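Local coordinates for protein serine racemase (Enterococcus faecalis, PDB 4ECL) that belongs to the alanine racemase family, this chain being the cytoplasmic domain of VanTG, with a TIM-barrel domain followed by a mostly beta C-terminal domain, at residues A122-D127 with A145-K150; A155-H160 with G180-V185. All coordinates share one frame; numbering follows the deposited sequence.

Interaction 1 of 2, residues A122-D127 with A145-K150; sequences AHIKID and AAFSLK
Ile124 meets Ala146 and Phe147 in a small, wholly apolar contact between a parallel strand of the TIM barrel and the C-terminal end of helix 140-146, packed outside it, with the residues that follow. About 104 Å² is buried, and no hydrogen bond crosses, so shape and hydrophobicity carry the pairing. The two branches of the isoleucine divide the work. With CG1 anti to the backbone N (chi1 177°) and the chain extended beyond it, CD1 reaches outward from the strand and ends 4.0 Å from Ala146 CB, the short methyl that is turned toward the barrel. The other branch serves the ring: Ile124 CG2 lies 4.2 Å from Phe147 CZ, approaching the aromatic plane obliquely while the two side chains cross at about a right angle. Phe147 thus touches with its far end. Both approaches are ordinary van der Waals distances and the pairing is light; the closest alpha carbons, those of Ile124 and Ala146, stay 8.0 Å apart. Around this contact, Ile124 also leans on Ile157 of the adjacent strand 152-158, Phe147 continues onto Val154, Leu194 and Pro197, and Ala145 rests against Tyr107 of helix 107-114.

Interaction 2 of 2, residues A155-H160 with G180-V185; sequences AGIFTH and GSFYKV
Phe182 projects from helix 169-191 onto segment 155-160, on strand 152-158 and the residues after it, and supplies most of the helix's share of the contact, an example of one aromatic side chain bridging a barrel strand and the helix that covers it. Its CG stands anti to the backbone N (chi1 -175°), which sends the ring away from the helix axis toward the strand. The tight part lies along one side of that ring. Thr159 CG2 comes within 3.6 Å of Phe182 CD1, an oblique approach, and the main chain of Phe158 follows, its carbonyl carbon 3.7 Å from Phe182 CE1. At the end of the ring, Ile157 O sits at the edge near the ring plane, 3.9 Å from Phe182 CZ, while Ile157 CG1 packs 4.0 Å from the same CZ. No hydrogen bond joins the segments: the threonine offers its methyl to the ring, whereas its OG1 is engaged by Ile126 O and Thr128 OG1. Packing is looser at Val185, one turn on, whose side chain faces the strand but stays 4.6 Å away. Still farther round the helix, Lys184 is exposed and Ser181 and Tyr183 are partly so, forming the solvent side. The side chain of Phe158 leaves the strand on the opposite side, probably the barrel interior, and its ring stacks with His200. Alternation of this kind, with Ile157 and Thr159 directed to the helix and Phe158 away from it, is characteristic of the beta-alpha-beta unit of a TIM barrel, here strand 152-158, helix 169-191 and strand 198-200.

In the fold
Followed from the N terminus, the chain runs up strand 120-127, passes the short strand 135-136 and turns back through helix 140-146, where interaction 1 closes the first loop. Strand 152-158 comes next, and helix 169-191 returns over it to close the second at interaction 2. The loops are in series, neither nested nor crossed, with centres about 11 Å apart. Strands 120-127 and 152-158 are parallel neighbours, so both helices are anchored to one sheet. A probable backbone hydrogen bond, from Ala155 N to Ala122 O at 2.7 Å, joins the contacts directly. Together they tie two successive strand-helix units of the barrel.

Interaction 1 of 2, residues A122-D127 with A145-K150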
loop_
_atom_site.group_PDB
_atom_site.type_symbol
_atom_site.label_atom_id
_atom_site.label_comp_id
_atom_site.label_asym_id
_atom_site.label_seq_id
_atom_site.Cartn_x
_atom_site.Cartn_y
_atom_site.Cartn_z
ATOM N N ALA A 122 -24.650 -12.398 15.075
ATOM C CA ALA A 122 -23.369 -12.039 15.667
ATOM C C ALA A 122 -22.543 -13.221 16.122
ATOM O O ALA A 122 -23.068 -14.308 16.347
ATOM C CB ALA A 122 -23.601 -11.092 16.851
ATOM N N HIS A 123 -21.242 -12.999 16.259
ATOM C CA HIS A 123 -20.377 -13.940 16.967
ATOM C C HIS A 123 -19.729 -13.153 18.084
ATOM O O HIS A 123 -19.204 -12.057 17.850
ATOM C CB HIS A 123 -19.272 -14.507 16.075
ATOM C CG HIS A 123 -19.745 -15.504 15.072
ATOM N ND1 HIS A 123 -18.907 -16.448 14.515
ATOM C CD2 HIS A 123 -20.962 -15.705 14.513
ATOM C CE1 HIS A 123 -19.588 -17.189 13.660
ATOM N NE2 HIS A 123 -20.837 -16.758 13.638
ATOM N N ILE A 124 -19.766 -13.694 19.301
ATOM C CA ILE A 124 -19.121 -12.998 20.408
ATOM C C ILE A 124 -17.644 -13.372 20.447
ATOM O O ILE A 124 -17.282 -14.532 20.270
ATOM C CB ILE A 124 -19.817 -13.266 21.771
ATOM C CG1 ILE A 124 -19.057 -12.577 22.903
ATOM C CG2 ILE A 124 -19.927 -14.759 22.034
ATOM C CD1 ILE A 124 -19.867 -12.495 24.236
ATOM N N LYS A 125 -16.792 -12.376 20.650
ATOM C CA LYS A 125 -15.367 -12.625 20.711
ATOM C C LYS A 125 -14.921 -12.679 22.153
ATOM O O LYS A 125 -15.343 -11.868 22.979
ATOM C CB LYS A 125 -14.577 -11.542 19.945
ATOM C CG LYS A 125 -13.076 -11.828 19.901
ATOM C CD LYS A 125 -12.349 -11.103 18.780
ATOM C CE LYS A 125 -10.920 -11.644 18.639
ATOM N NZ LYS A 125 -10.193 -11.105 17.451
ATOM N N ILE A 126 -14.063 -13.633 22.471
ATOM C CA ILE A 126 -13.557 -13.721 23.833
ATOM C C ILE A 126 -12.077 -13.409 23.823
ATOM O O ILE A 126 -11.325 -14.005 23.065
ATOM C CB ILE A 126 -13.732 -15.140 24.419
ATOM C CG1 ILE A 126 -15.163 -15.652 24.223
ATOM C CG2 ILE A 126 -13.364 -15.150 25.900
ATOM C CD1 ILE A 126 -16.188 -14.946 25.102
ATOM N N ASP A 127 -11.647 -12.477 24.657
ATOM C CA ASP A 127 -10.221 -12.207 24.759
ATOM C C ASP A 127 -9.609 -13.255 25.672
ATOM O O ASP A 127 -9.955 -13.328 26.857
ATOM C CB ASP A 127 -9.965 -10.794 25.307
ATOM C CG ASP A 127 -8.510 -10.574 25.725
ATOM O OD1 ASP A 127 -7.618 -11.303 25.235
ATOM O OD2 ASP A 127 -8.252 -9.662 26.547
ATOM N N ALA A 145 -24.835 -12.393 29.550
ATOM C CA ALA A 145 -25.809 -11.340 29.288
ATOM C C ALA A 145 -25.914 -11.023 27.795
ATOM O O ALA A 145 -26.999 -10.711 27.287
ATOM C CB ALA A 145 -25.462 -10.089 30.082
ATOM N N ALA A 146 -24.789 -11.127 27.085
ATOM C CA ALA A 146 -24.775 -10.843 25.660
ATOM C C ALA A 146 -25.612 -11.871 24.910
ATOM O O ALA A 146 -26.047 -11.632 23.782
ATOM C CB ALA A 146 -23.352 -10.828 25.137
ATOM N N PHE A 147 -25.836 -13.021 25.543
ATOM C CA PHE A 147 -26.672 -14.064 24.955
ATOM C C PHE A 147 -28.164 -13.830 25.201
ATOM O O PHE A 147 -29.002 -14.632 24.783
ATOM C CB PHE A 147 -26.279 -15.436 25.502
ATOM C CG PHE A 147 -25.121 -16.058 24.794
ATOM C CD1 PHE A 147 -25.322 -16.806 23.644
ATOM C CD2 PHE A 147 -23.831 -15.910 25.278
ATOM C CE1 PHE A 147 -24.259 -17.383 22.982
ATOM C CE2 PHE A 147 -22.757 -16.484 24.619
ATOM C CZ PHE A 147 -22.973 -17.229 23.466
ATOM N N SER A 148 -28.488 -12.739 25.886
ATOM C CA SER A 148 -29.873 -12.399 26.166
ATOM C C SER A 148 -30.258 -11.025 25.631
ATOM O O SER A 148 -31.159 -10.380 26.162
ATOM C CB SER A 148 -30.145 -12.469 27.674
ATOM O OG SER A 148 -29.815 -13.750 28.183
ATOM N N LEU A 149 -29.582 -10.575 24.584
ATOM C CA LEU A 149 -29.958 -9.325 23.929
ATOM C C LEU A 149 -31.021 -9.554 22.855
ATOM O O LEU A 149 -30.885 -10.431 22.002
ATOM C CB LEU A 149 -28.732 -8.634 23.351
ATOM C CG LEU A 149 -27.770 -8.196 24.449
ATOM C CD1 LEU A 149 -26.420 -7.810 23.887
ATOM C CD2 LEU A 149 -28.386 -7.036 25.210
ATOM N N LYS A 150 -32.075 -8.747 22.916
ATOM C CA LYS A 150 -33.280 -8.913 22.102
ATOM C C LYS A 150 -33.057 -8.921 20.584
ATOM O O LYS A 150 -33.703 -9.684 19.860
ATOM C CB LYS A 150 -34.287 -7.820 22.487
ATOM C CG LYS A 150 -35.444 -7.608 21.534
ATOM C CD LYS A 150 -36.292 -6.446 22.039
ATOM C CE LYS A 150 -37.468 -6.139 21.126
ATOM N NZ LYS A 150 -38.249 -4.973 21.636
#

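Interaction 2 of 2, residues A155-H160 with G180-V185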
loop_
_atom_site.group_PDB
_atom_site.type_symbol
_atom_site.label_atom_id
_atom_site.label_comp_id
_atom_site.label_asym_id
_atom_site.label_seq_id
_atom_site.Cartn_x
_atom_site.Cartn_y
_atom_site.Cartn_z
ATOM N N ALA A 155 -24.576 -16.423 17.081
ATOM C CA ALA A 155 -24.490 -17.639 16.275
ATOM C C ALA A 155 -23.117 -18.294 16.403
ATOM O O ALA A 155 -22.876 -19.381 15.880
ATOM C CB ALA A 155 -24.805 -17.322 14.804
ATOM N N GLY A 156 -22.213 -17.622 17.105
ATOM C CA GLY A 156 -20.904 -18.179 17.349
ATOM C C GLY A 156 -20.146 -17.484 18.451
ATOM O O GLY A 156 -20.534 -16.419 18.939
ATOM N N ILE A 157 -19.049 -18.100 18.857
ATOM C CA ILE A 157 -18.204 -17.547 19.896
ATOM C C ILE A 157 -16.782 -17.940 19.533
ATOM O O ILE A 157 -16.537 -19.066 19.112
ATOM C CB ILE A 157 -18.616 -18.069 21.297
ATOM C CG1 ILE A 157 -17.553 -17.742 22.336
ATOM C CG2 ILE A 157 -18.874 -19.550 21.271
ATOM C CD1 ILE A 157 -18.073 -17.856 23.750
ATOM N N PHE A 158 -15.845 -17.010 19.657
ATOM C CA PHE A 158 -14.509 -17.278 19.162
ATOM C C PHE A 158 -13.416 -16.523 19.883
ATOM O O PHE A 158 -13.697 -15.593 20.640
ATOM C CB PHE A 158 -14.438 -17.039 17.644
ATOM C CG PHE A 158 -14.424 -15.581 17.216
ATOM C CD1 PHE A 158 -15.600 -14.843 17.141
ATOM C CD2 PHE A 158 -13.241 -14.981 16.811
ATOM C CE1 PHE A 158 -15.587 -13.526 16.715
ATOM C CE2 PHE A 158 -13.216 -13.660 16.377
ATOM C CZ PHE A 158 -14.384 -12.931 16.324
ATOM N N THR A 159 -12.174 -16.946 19.644
ATOM C CA THR A 159 -10.999 -16.245 20.145
ATOM C C THR A 159 -9.836 -16.350 19.150
ATOM O O THR A 159 -9.900 -17.122 18.196
ATOM C CB THR A 159 -10.587 -16.762 21.548
ATOM O OG1 THR A 159 -9.650 -15.850 22.155
ATOM C CG2 THR A 159 -9.996 -18.168 21.460
ATOM N N HIS A 160 -8.792 -15.552 19.354
ATOM C CA HIS A 160 -7.605 -15.604 18.510
ATOM C C HIS A 160 -6.408 -16.040 19.337
ATOM O O HIS A 160 -6.202 -15.538 20.444
ATOM C CB HIS A 160 -7.308 -14.228 17.899
ATOM C CG HIS A 160 -7.884 -14.031 16.529
ATOM N ND1 HIS A 160 -9.181 -13.617 16.317
ATOM C CD2 HIS A 160 -7.335 -14.192 15.301
ATOM C CE1 HIS A 160 -9.409 -13.528 15.018
ATOM N NE2 HIS A 160 -8.305 -13.874 14.379
ATOM N N GLY A 180 -7.233 -23.348 27.158
ATOM C CA GLY A 180 -7.818 -23.731 28.433
ATOM C C GLY A 180 -8.790 -22.683 28.954
ATOM O O GLY A 180 -9.891 -23.011 29.411
ATOM N N SER A 181 -8.389 -21.419 28.884
ATOM C CA SER A 181 -9.230 -20.322 29.348
ATOM C C SER A 181 -10.513 -20.285 28.544
ATOM O O SER A 181 -11.583 -20.011 29.077
ATOM C CB SER A 181 -8.512 -18.982 29.178
ATOM O OG SER A 181 -7.233 -19.020 29.777
ATOM N N PHE A 182 -10.398 -20.548 27.249
ATOM C CA PHE A 182 -11.547 -20.452 26.366
ATOM C C PHE A 182 -12.627 -21.477 26.725
ATOM O O PHE A 182 -13.815 -21.157 26.773
ATOM C CB PHE A 182 -11.116 -20.623 24.904
ATOM C CG PHE A 182 -12.227 -20.415 23.928
ATOM C CD1 PHE A 182 -12.652 -19.134 23.609
ATOM C CD2 PHE A 182 -12.846 -21.493 23.328
ATOM C CE1 PHE A 182 -13.680 -18.937 22.706
ATOM C CE2 PHE A 182 -13.875 -21.302 22.432
ATOM C CZ PHE A 182 -14.296 -20.025 22.122
ATOM N N TYR A 183 -12.215 -22.719 26.954
ATOM C CA TYR A 183 -13.182 -23.770 27.258
ATOM C C TYR A 183 -13.709 -23.663 28.684
ATOM O O TYR A 183 -14.826 -24.100 28.978
ATOM C CB TYR A 183 -12.603 -25.154 26.958
ATOM C CG TYR A 183 -12.522 -25.416 25.467
ATOM C CD1 TYR A 183 -13.675 -25.624 24.720
ATOM C CD2 TYR A 183 -11.302 -25.430 24.803
ATOM C CE1 TYR A 183 -13.616 -25.849 23.360
ATOM C CE2 TYR A 183 -11.234 -25.659 23.438
ATOM C CZ TYR A 183 -12.396 -25.870 22.721
ATOM O OH TYR A 183 -12.349 -26.104 21.359
ATOM N N LYS A 184 -12.911 -23.067 29.563
ATOM C CA LYS A 184 -13.405 -22.740 30.898
ATOM C C LYS A 184 -14.635 -21.842 30.773
ATOM O O LYS A 184 -15.655 -22.084 31.431
ATOM C CB LYS A 184 -12.321 -22.084 31.746
ATOM C CG LYS A 184 -11.305 -23.061 32.315
ATOM C CD LYS A 184 -10.302 -22.361 33.230
ATOM C CE LYS A 184 -9.431 -23.361 33.995
ATOM N NZ LYS A 184 -8.739 -24.341 33.098
ATOM N N VAL A 185 -14.545 -20.828 29.911
ATOM C CA VAL A 185 -15.692 -19.964 29.630
ATOM C C VAL A 185 -16.882 -20.772 29.125
ATOM O O VAL A 185 -18.006 -20.613 29.611
ATOM C CB VAL A 185 -15.388 -18.903 28.571
ATOM C CG1 VAL A 185 -16.686 -18.220 28.134
ATOM C CG2 VAL A 185 -14.377 -17.875 29.089
#